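PDB 5NY5: 3,4-dihydroxybenzoate decarboxylase from Enterobacter cloacae, which probably catalyses the reversible decarboxylation of 3,4-dihydroxybenzoate to catechol, as a metal-binding UbiD-family enzyme that depends on prenylated FMN. Local coordinates for residues 86-89 / 95-98; 213-218 / 239-244; 362-367 / 434-439; 402-407 / 473-478. All coordinates share one frame; numbering follows the deposited sequence.

Contact 1: residues 86-89 / 95-98; sequences LGCV and QHVG
In the helix-loop-helix at the end of the UbiD N-terminal family region, Leu86 and Cys88 of the loop after helix 79-84 pack on His96 and Val97 of helix 93-101, so that the loop folds back on the helix it leads into. Cys88 lies against the root of the imidazole: its CB sits over one face of the His96 ring, 4.2 Å from the centroid and 25° off the normal, a CH-pi contact. Its sulfur, placed between backbone N and carbonyl carbon by a chi1 of 64°, approaches the same ring obliquely, with Cys88 SG 3.7 Å from His96 CB. The histidine extends from the helix with CG anti to the backbone N (chi1 -176°), which carries the far end of its ring to the loop backbone. There Leu86 O comes within 3.4 Å of His96 CE1, again at a slant to the ring. Gly87 takes a positive phi, a conformation that favours glycine, as the loop passes the far end of the imidazole. Beside the imidazole the contact turns apolar, between the buried Leu86 and Val97. Leu86 also reaches helix 214-219, while Val97 rests on Val236 of helix 234-241. The two aliphatic side chains meet through single methyls, Leu86 CD1 and Val97 CG2, at 4.0 Å.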
loop_
_atom_site.group_PDB
_atom_site.type_symbol
_atom_site.label_atom_id
_atom_site.label_comp_id
_atom_site.label_asym_id
_atom_site.label_seq_id
_atom_site.Cartn_x
_atom_site.Cartn_y
_atom_site.Cartn_z
ATOM N N LEU A 86 32.828 -9.374 34.434
ATOM C CA LEU A 86 31.759 -9.803 35.324
ATOM C C LEU A 86 31.673 -11.314 35.475
ATOM O O LEU A 86 30.832 -11.795 36.242
ATOM C CB LEU A 86 30.411 -9.259 34.834
ATOM C CG LEU A 86 30.354 -7.746 34.628
ATOM C CD1 LEU A 86 28.997 -7.332 34.086
ATOM C CD2 LEU A 86 30.662 -7.010 35.917
ATOM N N GLY A 87 32.505 -12.074 34.770
ATOM C CA GLY A 87 32.543 -13.511 34.946
ATOM C C GLY A 87 31.377 -14.254 34.331
ATOM O O GLY A 87 30.687 -15.011 35.019
ATOM N N CYS A 88 31.147 -14.051 33.035
ATOM C CA CYS A 88 30.122 -14.786 32.307
ATOM C C CYS A 88 30.440 -14.702 30.822
ATOM O O CYS A 88 31.346 -13.981 30.402
ATOM C CB CYS A 88 28.720 -14.246 32.603
ATOM S SG CYS A 88 28.447 -12.551 32.058
ATOM N N VAL A 89 29.681 -15.451 30.029
ATOM C CA VAL A 89 29.869 -15.470 28.581
ATOM C C VAL A 89 29.161 -14.261 27.979
ATOM O O VAL A 89 28.158 -13.795 28.537
ATOM C CB VAL A 89 29.369 -16.787 27.970
ATOM C CG1 VAL A 89 30.102 -17.965 28.591
ATOM C CG2 VAL A 89 27.870 -16.932 28.159
ATOM N N GLN A 95 21.520 -11.595 30.765
ATOM C CA GLN A 95 20.870 -12.432 31.767
ATOM C C GLN A 95 21.608 -12.378 33.095
ATOM O O GLN A 95 20.983 -12.269 34.156
ATOM C CB GLN A 95 20.779 -13.875 31.277
ATOM C CG GLN A 95 20.392 -14.863 32.370
ATOM C CD GLN A 95 20.197 -16.272 31.850
ATOM O OE1 GLN A 95 20.907 -16.721 30.950
ATOM N NE2 GLN A 95 19.224 -16.979 32.414
ATOM N N HIS A 96 22.940 -12.455 33.053
ATOM C CA HIS A 96 23.725 -12.479 34.281
ATOM C C HIS A 96 23.492 -11.227 35.114
ATOM O O HIS A 96 23.349 -11.304 36.340
ATOM C CB HIS A 96 25.207 -12.637 33.943
ATOM C CG HIS A 96 26.091 -12.764 35.141
ATOM N ND1 HIS A 96 26.748 -11.688 35.699
ATOM C CD2 HIS A 96 26.431 -13.840 35.888
ATOM C CE1 HIS A 96 27.453 -12.095 36.739
ATOM N NE2 HIS A 96 27.278 -13.397 36.875
ATOM N N VAL A 97 23.439 -10.064 34.465
ATOM C CA VAL A 97 23.175 -8.829 35.197
ATOM C C VAL A 97 21.726 -8.786 35.666
ATOM O O VAL A 97 21.441 -8.400 36.807
ATOM C CB VAL A 97 23.526 -7.607 34.329
ATOM C CG1 VAL A 97 23.228 -6.326 35.083
ATOM C CG2 VAL A 97 24.988 -7.656 33.916
ATOM N N GLY A 98 20.789 -9.183 34.803
ATOM C CA GLY A 98 19.390 -9.205 35.194
ATOM C C GLY A 98 19.118 -10.112 36.376
ATOM O O GLY A 98 18.183 -9.873 37.145
#

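Contact 2: residues 213-218 / 239-244; sequences DPAIYI and ALRQQP
The start of helix 214-219 faces the end of helix 234-241, with the CA atoms of Ala215 and Leu240 6.7 Å apart, at a helix-helix junction within the Rift-related region of the UbiD fold. Asp213 is the N-cap of the first helix, and Gln242, with positive phi, is the C-prime residue of a Schellman motif closing the second. A side-on salt bridge joins these two ends. Arg241, its chain bent at chi2 (-56°), presents NE and NH2 to the two carboxylate oxygens of Asp213: NH2 donates to OD1 at 2.7 Å and NE to OD2 at 2.9 Å. Both oxygens use their syn lone pairs, and the flat groups are only 12° from coplanar. OD1 has a second donor, since Ala215 N meets it from above the carboxylate plane in the capping bond. One carboxylate thus caps a helix and fixes the rotation of the guanidinium, while Arg241 NH1 binds Leu85 O in the loop before contact 1. The Ala215 methyl packs beside the ion pair, its CB 3.6 Å from Arg241 NE, and makes an apolar contact with Leu240, whose CD1 lies 4.1 Å from Ala215 CB.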
loop_
_atom_site.group_PDB
_atom_site.type_symbol
_atom_site.label_atom_id
_atom_site.label_comp_id
_atom_site.label_asym_id
_atom_site.label_seq_id
_atom_site.Cartn_x
_atom_site.Cartn_y
_atom_site.Cartn_z
ATOM N N ASP A 213 34.508 0.681 39.562
ATOM C CA ASP A 213 34.291 -0.697 39.165
ATOM C C ASP A 213 33.318 -0.729 37.987
ATOM O O ASP A 213 32.245 -0.116 38.064
ATOM C CB ASP A 213 33.728 -1.487 40.351
ATOM C CG ASP A 213 33.683 -2.989 40.111
ATOM O OD1 ASP A 213 33.857 -3.436 38.961
ATOM O OD2 ASP A 213 33.459 -3.732 41.088
ATOM N N PRO A 214 33.663 -1.390 36.881
ATOM C CA PRO A 214 32.698 -1.518 35.778
ATOM C C PRO A 214 31.356 -2.069 36.213
ATOM O O PRO A 214 30.332 -1.739 35.600
ATOM C CB PRO A 214 33.414 -2.464 34.809
ATOM C CG PRO A 214 34.853 -2.200 35.046
ATOM C CD PRO A 214 34.993 -1.902 36.514
ATOM N N ALA A 215 31.325 -2.889 37.267
ATOM C CA ALA A 215 30.054 -3.377 37.787
ATOM C C ALA A 215 29.159 -2.226 38.227
ATOM O O ALA A 215 27.935 -2.290 38.077
ATOM C CB ALA A 215 30.297 -4.342 38.947
ATOM N N ILE A 216 29.750 -1.159 38.764
ATOM C CA ILE A 216 28.953 -0.012 39.186
ATOM C C ILE A 216 28.398 0.723 37.975
ATOM O O ILE A 216 27.197 1.002 37.895
ATOM C CB ILE A 216 29.785 0.922 40.082
ATOM C CG1 ILE A 216 30.209 0.198 41.361
ATOM C CG2 ILE A 216 28.999 2.177 40.406
ATOM C CD1 ILE A 216 30.942 1.078 42.353
ATOM N N TYR A 217 29.265 1.051 37.015
ATOM C CA TYR A 217 28.821 1.754 35.815
ATOM C C TYR A 217 27.734 0.975 35.084
ATOM O O TYR A 217 26.756 1.559 34.606
ATOM C CB TYR A 217 30.009 2.003 34.887
ATOM C CG TYR A 217 30.766 3.284 35.151
ATOM C CD1 TYR A 217 30.103 4.496 35.263
ATOM C CD2 TYR A 217 32.147 3.280 35.280
ATOM C CE1 TYR A 217 30.794 5.669 35.496
ATOM C CE2 TYR A 217 32.846 4.447 35.515
ATOM C CZ TYR A 217 32.167 5.637 35.623
ATOM O OH TYR A 217 32.863 6.798 35.858
ATOM N N ILE A 218 27.886 -0.347 34.995
ATOM C CA ILE A 218 26.943 -1.160 34.234
ATOM C C ILE A 218 25.630 -1.303 34.991
ATOM O O ILE A 218 24.546 -1.119 34.427
ATOM C CB ILE A 218 27.564 -2.531 33.912
ATOM C CG1 ILE A 218 28.753 -2.365 32.965
ATOM C CG2 ILE A 218 26.525 -3.464 33.317
ATOM C CD1 ILE A 218 29.554 -3.630 32.765
ATOM N N ALA A 239 25.707 -6.946 44.248
ATOM C CA ALA A 239 25.316 -8.324 43.970
ATOM C C ALA A 239 26.267 -8.976 42.975
ATOM O O ALA A 239 26.572 -10.169 43.090
ATOM C CB ALA A 239 23.883 -8.367 43.448
ATOM N N LEU A 240 26.749 -8.209 41.995
ATOM C CA LEU A 240 27.667 -8.759 41.004
ATOM C C LEU A 240 29.013 -9.125 41.615
ATOM O O LEU A 240 29.699 -10.016 41.102
ATOM C CB LEU A 240 27.856 -7.763 39.863
ATOM C CG LEU A 240 26.694 -7.642 38.878
ATOM C CD1 LEU A 240 26.715 -6.287 38.200
ATOM C CD2 LEU A 240 26.762 -8.754 37.846
ATOM N N ARG A 241 29.410 -8.460 42.701
ATOM C CA ARG A 241 30.665 -8.764 43.374
ATOM C C ARG A 241 30.489 -9.530 44.675
ATOM O O ARG A 241 31.494 -9.922 45.277
ATOM C CB ARG A 241 31.448 -7.475 43.669
ATOM C CG ARG A 241 31.728 -6.599 42.459
ATOM C CD ARG A 241 32.456 -7.356 41.365
ATOM N NE ARG A 241 32.895 -6.464 40.297
ATOM C CZ ARG A 241 33.371 -6.874 39.126
ATOM N NH1 ARG A 241 33.467 -8.171 38.866
ATOM N NH2 ARG A 241 33.748 -5.990 38.216
ATOM N N GLN A 242 29.251 -9.753 45.122
ATOM C CA GLN A 242 28.981 -10.366 46.425
ATOM C C GLN A 242 29.696 -9.607 47.539
ATOM O O GLN A 242 30.157 -10.186 48.524
ATOM C CB GLN A 242 29.362 -11.846 46.431
ATOM C CG GLN A 242 28.416 -12.725 45.637
ATOM C CD GLN A 242 27.003 -12.688 46.182
ATOM O OE1 GLN A 242 26.139 -11.989 45.653
ATOM N NE2 GLN A 242 26.759 -13.449 47.243
ATOM N N GLN A 243 29.788 -8.293 47.373
ATOM C CA GLN A 243 30.490 -7.408 48.287
ATOM C C GLN A 243 29.873 -6.019 48.186
ATOM O O GLN A 243 29.863 -5.426 47.101
ATOM C CB GLN A 243 31.981 -7.367 47.956
ATOM C CG GLN A 243 32.799 -6.492 48.876
ATOM C CD GLN A 243 32.991 -7.109 50.244
ATOM O OE1 GLN A 243 32.955 -8.330 50.401
ATOM N NE2 GLN A 243 33.196 -6.266 51.246
ATOM N N PRO A 244 29.345 -5.477 49.281
ATOM C CA PRO A 244 28.621 -4.202 49.198
ATOM C C PRO A 244 29.512 -3.061 48.729
ATOM O O PRO A 244 30.696 -2.989 49.060
ATOM C CB PRO A 244 28.135 -3.979 50.635
ATOM C CG PRO A 244 28.996 -4.851 51.476
ATOM C CD PRO A 244 29.323 -6.039 50.637
#

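Contact 3: residues 362-367 / 434-439; sequences GKFLGI and RGHQLD
Phe364 pushes the far end of its ring against His436, with CE1 3.5 Å and CZ 3.7 Å from His436 CB and both close to CG of the imidazole. The two side chains cross at about a right angle, and the rings form an offset edge-to-face pair: the phenyl edge points to the imidazole face, centroids 5.5 Å apart and planes at 60°. The other side of the phenyl rim meets Asp439, whose CB lies 4.0 Å from Phe364 CE2. The rotation of the His436 ring is fixed by a bond within its own turn. In the type I beta turn from His436 to Asp439, Leu438 N donates to His436 ND1 at 3.0 Å, nearly straight (170°) and in the ring plane. The contact belongs to the C-terminal region of the UbiD fold, where it joins the entry to inner strand 365-370 of the mixed sheet to the loop leaving strand 427-434. Phe290 adds further edge-to-face contacts to both rings, and Thr418 of a neighbouring subunit packs on Phe364 and Asp439. The carboxylate of Asp439 makes a salt bridge with Lys396. Lys363 passes the imidazole obliquely, its CE 4.2 Å from His436 CD2. Bends at chi3 and chi4 carry its NZ onward to Tyr392 and Glu394.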
loop_
_atom_site.group_PDB
_atom_site.type_symbol
_atom_site.label_atom_id
_atom_site.label_comp_id
_atom_site.label_asym_id
_atom_site.label_seq_id
_atom_site.Cartn_x
_atom_site.Cartn_y
_atom_site.Cartn_z
ATOM N N GLY A 362 22.774 0.628 20.843
ATOM C CA GLY A 362 22.136 -0.055 21.946
ATOM C C GLY A 362 20.715 0.376 22.227
ATOM O O GLY A 362 20.137 -0.071 23.224
ATOM N N LYS A 363 20.129 1.221 21.385
ATOM C CA LYS A 363 18.786 1.733 21.639
ATOM C C LYS A 363 17.857 1.647 20.436
ATOM O O LYS A 363 16.682 1.323 20.604
ATOM C CB LYS A 363 18.868 3.193 22.127
ATOM C CG LYS A 363 19.608 3.368 23.447
ATOM C CD LYS A 363 19.938 4.826 23.727
ATOM C CE LYS A 363 18.711 5.610 24.155
ATOM N NZ LYS A 363 18.165 5.123 25.451
ATOM N N PHE A 364 18.349 1.913 19.229
ATOM C CA PHE A 364 17.464 2.082 18.081
ATOM C C PHE A 364 17.115 0.780 17.371
ATOM O O PHE A 364 16.012 0.659 16.832
ATOM C CB PHE A 364 18.085 3.049 17.070
ATOM C CG PHE A 364 18.126 4.476 17.534
ATOM C CD1 PHE A 364 17.504 4.860 18.708
ATOM C CD2 PHE A 364 18.779 5.440 16.786
ATOM C CE1 PHE A 364 17.540 6.176 19.133
ATOM C CE2 PHE A 364 18.817 6.756 17.204
ATOM C CZ PHE A 364 18.194 7.124 18.377
ATOM N N LEU A 365 18.019 -0.196 17.348
ATOM C CA LEU A 365 17.826 -1.425 16.590
ATOM C C LEU A 365 17.809 -2.619 17.530
ATOM O O LEU A 365 18.741 -2.808 18.315
ATOM C CB LEU A 365 18.921 -1.594 15.533
ATOM C CG LEU A 365 18.911 -2.893 14.726
ATOM C CD1 LEU A 365 17.542 -3.149 14.132
ATOM C CD2 LEU A 365 19.965 -2.846 13.629
ATOM N N GLY A 366 16.753 -3.422 17.439
ATOM C CA GLY A 366 16.631 -4.613 18.249
ATOM C C GLY A 366 16.564 -5.881 17.427
ATOM O O GLY A 366 15.780 -5.980 16.479
ATOM N N ILE A 367 17.388 -6.860 17.780
ATOM C CA ILE A 367 17.434 -8.149 17.101
ATOM C C ILE A 367 16.875 -9.190 18.058
ATOM O O ILE A 367 17.352 -9.317 19.189
ATOM C CB ILE A 367 18.866 -8.512 16.672
ATOM C CG1 ILE A 367 19.604 -7.276 16.155
ATOM C CG2 ILE A 367 18.849 -9.614 15.631
ATOM C CD1 ILE A 367 19.003 -6.664 14.917
ATOM N N ARG A 434 6.339 7.862 18.296
ATOM C CA ARG A 434 7.466 8.594 18.857
ATOM C C ARG A 434 8.637 7.655 19.112
ATOM O O ARG A 434 8.470 6.550 19.632
ATOM C CB ARG A 434 7.073 9.299 20.156
ATOM C CG ARG A 434 8.248 10.003 20.816
ATOM C CD ARG A 434 7.811 11.179 21.656
ATOM N NE ARG A 434 6.954 12.091 20.909
ATOM C CZ ARG A 434 7.393 13.088 20.150
ATOM N NH1 ARG A 434 6.529 13.868 19.516
ATOM N NH2 ARG A 434 8.692 13.307 20.021
ATOM N N GLY A 435 9.827 8.099 18.720
ATOM C CA GLY A 435 11.023 7.297 18.861
ATOM C C GLY A 435 12.091 7.981 19.682
ATOM O O GLY A 435 12.225 7.717 20.881
ATOM N N HIS A 436 12.858 8.866 19.052
ATOM C CA HIS A 436 13.940 9.547 19.744
ATOM C C HIS A 436 14.347 10.774 18.942
ATOM O O HIS A 436 14.398 10.728 17.711
ATOM C CB HIS A 436 15.138 8.615 19.948
ATOM C CG HIS A 436 16.073 9.062 21.026
ATOM N ND1 HIS A 436 16.785 10.238 20.953
ATOM C CD2 HIS A 436 16.416 8.488 22.204
ATOM C CE1 HIS A 436 17.522 10.373 22.041
ATOM N NE2 HIS A 436 17.317 9.323 22.815
ATOM N N GLN A 437 14.642 11.863 19.652
ATOM C CA GLN A 437 14.973 13.126 19.004
ATOM C C GLN A 437 16.308 13.090 18.278
ATOM O O GLN A 437 16.509 13.877 17.348
ATOM C CB GLN A 437 14.992 14.250 20.039
ATOM C CG GLN A 437 13.643 14.547 20.661
ATOM C CD GLN A 437 12.888 15.631 19.919
ATOM O OE1 GLN A 437 13.461 16.360 19.110
ATOM N NE2 GLN A 437 11.595 15.747 20.200
ATOM N N LEU A 438 17.225 12.211 18.675
ATOM C CA LEU A 438 18.569 12.223 18.119
ATOM C C LEU A 438 18.698 11.431 16.825
ATOM O O LEU A 438 19.772 11.444 16.216
ATOM C CB LEU A 438 19.572 11.705 19.152
ATOM C CG LEU A 438 19.846 12.708 20.272
ATOM C CD1 LEU A 438 20.830 12.147 21.277
ATOM C CD2 LEU A 438 20.355 14.019 19.695
ATOM N N ASP A 439 17.649 10.742 16.397
ATOM C CA ASP A 439 17.616 10.197 15.044
ATOM C C ASP A 439 17.307 11.331 14.076
ATOM O O ASP A 439 16.214 11.901 14.137
ATOM C CB ASP A 439 16.570 9.096 14.930
ATOM C CG ASP A 439 16.552 8.426 13.559
ATOM O OD1 ASP A 439 17.128 8.965 12.593
ATOM O OD2 ASP A 439 15.944 7.345 13.440
#

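Contact 4: residues 402-407 / 473-478; sequences DEDVDI and FERAPF
Arg475, in the extended C-terminal tail, reaches across to the type I beta turn Asp402-Val405 that follows strand 397-401 of the C-terminal mixed sheet. Its CB points toward that turn, and CG and CD then run past the carboxylate of Asp404, each 3.5 Å from OD2. These are contacts of methylene with carboxylate: NE stays 4.9 Å from Asp404 OD2, and the carboxylate and guanidinium planes stand at 90°. A bend at chi3 (80°) swings the head over to the backbone instead. There NH1 donates to Asp404 O at 2.9 Å, in the carbonyl plane but bent, with an N-H...O angle of 141°. Val405 CA also lies at the guanidinium edge. NH2 forms a salt bridge with Asp412 and donates to Thr47 O of a neighbouring subunit, and Trp415 adds a cation-pi contact, so the charged tip is gripped from both the home chain and its neighbour. The carboxylate of Asp404 has its salt bridge with Arg420 through OD1; the guanidinium of that arginine also binds Phe473 O, tying turn and tail a second time. The root of Arg475 is linked to the turn by water. This molecule accepts from Arg475 N at 2.6 Å and donates to Asp404 OD2 at 2.7 Å.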
loop_
_atom_site.group_PDB
_atom_site.type_symbol
_atom_site.label_atom_id
_atom_site.label_comp_id
_atom_site.label_asym_id
_atom_site.label_seq_id
_atom_site.Cartn_x
_atom_site.Cartn_y
_atom_site.Cartn_z
ATOM N N ASP A 402 15.515 -16.755 13.510
ATOM C CA ASP A 402 15.349 -18.036 14.179
ATOM C C ASP A 402 16.583 -18.380 15.011
ATOM O O ASP A 402 17.576 -17.651 15.038
ATOM C CB ASP A 402 15.059 -19.136 13.161
ATOM C CG ASP A 402 13.755 -18.918 12.428
ATOM O OD1 ASP A 402 12.689 -18.999 13.073
ATOM O OD2 ASP A 402 13.797 -18.673 11.204
ATOM N N GLU A 403 16.520 -19.520 15.699
ATOM C CA GLU A 403 17.573 -19.899 16.632
ATOM C C GLU A 403 18.856 -20.342 15.942
ATOM O O GLU A 403 19.884 -20.461 16.615
ATOM C CB GLU A 403 17.076 -21.008 17.564
ATOM C CG GLU A 403 16.824 -22.352 16.890
ATOM C CD GLU A 403 15.476 -22.428 16.195
ATOM O OE1 GLU A 403 14.946 -21.372 15.795
ATOM O OE2 GLU A 403 14.938 -23.548 16.056
ATOM N N ASP A 404 18.835 -20.582 14.631
ATOM C CA ASP A 404 20.037 -20.957 13.900
ATOM C C ASP A 404 20.705 -19.765 13.224
ATOM O O ASP A 404 21.473 -19.945 12.275
ATOM C CB ASP A 404 19.718 -22.050 12.877
ATOM C CG ASP A 404 18.757 -21.588 11.803
ATOM O OD1 ASP A 404 18.083 -20.557 12.001
ATOM O OD2 ASP A 404 18.670 -22.270 10.761
ATOM N N VAL A 405 20.438 -18.555 13.699
ATOM C CA VAL A 405 21.035 -17.338 13.166
ATOM C C VAL A 405 21.774 -16.644 14.297
ATOM O O VAL A 405 21.191 -16.389 15.355
ATOM C CB VAL A 405 19.975 -16.404 12.552
ATOM C CG1 VAL A 405 20.593 -15.073 12.176
ATOM C CG2 VAL A 405 19.336 -17.052 11.346
ATOM N N ASP A 406 23.048 -16.340 14.072
ATOM C CA ASP A 406 23.886 -15.672 15.066
ATOM C C ASP A 406 23.516 -14.196 15.097
ATOM O O ASP A 406 23.916 -13.425 14.224
ATOM C CB ASP A 406 25.361 -15.872 14.735
ATOM C CG ASP A 406 26.284 -15.322 15.809
ATOM O OD1 ASP A 406 25.840 -15.175 16.964
ATOM O OD2 ASP A 406 27.460 -15.042 15.499
ATOM N N ILE A 407 22.760 -13.790 16.118
ATOM C CA ILE A 407 22.224 -12.433 16.162
ATOM C C ILE A 407 23.277 -11.375 16.435
ATOM O O ILE A 407 22.984 -10.183 16.311
ATOM C CB ILE A 407 21.106 -12.314 17.216
ATOM C CG1 ILE A 407 21.664 -12.510 18.626
ATOM C CG2 ILE A 407 20.024 -13.325 16.940
ATOM C CD1 ILE A 407 20.630 -12.306 19.714
ATOM N N PHE A 473 14.156 -25.014 4.998
ATOM C CA PHE A 473 15.106 -23.946 5.280
ATOM C C PHE A 473 16.194 -24.392 6.253
ATOM O O PHE A 473 16.783 -23.566 6.952
ATOM C CB PHE A 473 14.384 -22.711 5.818
ATOM C CG PHE A 473 13.653 -21.924 4.766
ATOM C CD1 PHE A 473 12.432 -22.359 4.277
ATOM C CD2 PHE A 473 14.177 -20.738 4.282
ATOM C CE1 PHE A 473 11.756 -21.632 3.322
ATOM C CE2 PHE A 473 13.504 -20.006 3.326
ATOM C CZ PHE A 473 12.294 -20.455 2.844
ATOM N N GLU A 474 16.477 -25.689 6.305
ATOM C CA GLU A 474 17.552 -26.177 7.156
ATOM C C GLU A 474 18.900 -25.780 6.568
ATOM O O GLU A 474 19.193 -26.073 5.406
ATOM C CB GLU A 474 17.467 -27.696 7.306
ATOM C CG GLU A 474 17.970 -28.215 8.645
ATOM C CD GLU A 474 18.979 -29.343 8.509
ATOM O OE1 GLU A 474 20.143 -29.151 8.920
ATOM O OE2 GLU A 474 18.613 -30.420 7.992
ATOM N N ARG A 475 19.715 -25.097 7.366
ATOM C CA ARG A 475 21.058 -24.758 6.925
ATOM C C ARG A 475 21.897 -26.022 6.783
ATOM O O ARG A 475 21.680 -27.017 7.480
ATOM C CB ARG A 475 21.713 -23.782 7.902
ATOM C CG ARG A 475 20.929 -22.494 8.080
ATOM C CD ARG A 475 21.636 -21.502 8.990
ATOM N NE ARG A 475 22.694 -20.765 8.305
ATOM C CZ ARG A 475 23.202 -19.615 8.739
ATOM N NH1 ARG A 475 22.746 -19.065 9.855
ATOM N NH2 ARG A 475 24.160 -19.009 8.055
ATOM N N ALA A 476 22.850 -25.976 5.855
ATOM C CA ALA A 476 23.643 -27.146 5.508
ATOM C C ALA A 476 24.280 -27.750 6.759
ATOM O O ALA A 476 24.962 -27.036 7.507
ATOM C CB ALA A 476 24.724 -26.771 4.494
ATOM N N PRO A 477 24.078 -29.041 7.022
ATOM C CA PRO A 477 24.552 -29.623 8.282
ATOM C C PRO A 477 25.975 -30.154 8.203
ATOM O O PRO A 477 26.211 -31.267 7.723
ATOM C CB PRO A 477 23.548 -30.751 8.531
ATOM C CG PRO A 477 23.162 -31.196 7.152
ATOM C CD PRO A 477 23.273 -29.996 6.239
ATOM N N PHE A 478 26.933 -29.370 8.680
ATOM C CA PHE A 478 28.318 -29.808 8.702
ATOM C C PHE A 478 28.593 -30.646 9.943
ATOM O O PHE A 478 28.065 -30.377 11.025
ATOM C CB PHE A 478 29.258 -28.606 8.649
ATOM C CG PHE A 478 29.261 -27.906 7.322
ATOM C CD1 PHE A 478 28.395 -26.858 7.073
ATOM C CD2 PHE A 478 30.125 -28.308 6.317
ATOM C CE1 PHE A 478 28.394 -26.216 5.851
ATOM C CE2 PHE A 478 30.129 -27.671 5.092
ATOM C CZ PHE A 478 29.261 -26.624 4.858
HETATM O O HOH W 1 18.936 -24.781 9.865
#

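Contacts 1 and 2 form one continuous patch, their centres 11 Å apart: Leu240 CD2 lies 3.6 Å from His96 CE1, and Leu86 CD2 is 4.1 Å from Ala215 CB. This patch borders the cofactor site, empty in this apo chain, with the side chain of Val97 about 3 Å from that of flavin-binding Phe222. Contact 3 lies across the centre of the chain from contact 2, its His436 side chain about 9 Å from those of flavin-binding Phe183 and Arg171. Contact 4, remote from the annotated sites, meets contact 3 at the C-terminal sheet, where Ile367 CG2 on strand 365-370 lies 3.9 Å from Ile407 CB of the loop after strand 397-401. Both touch the same neighbouring subunit.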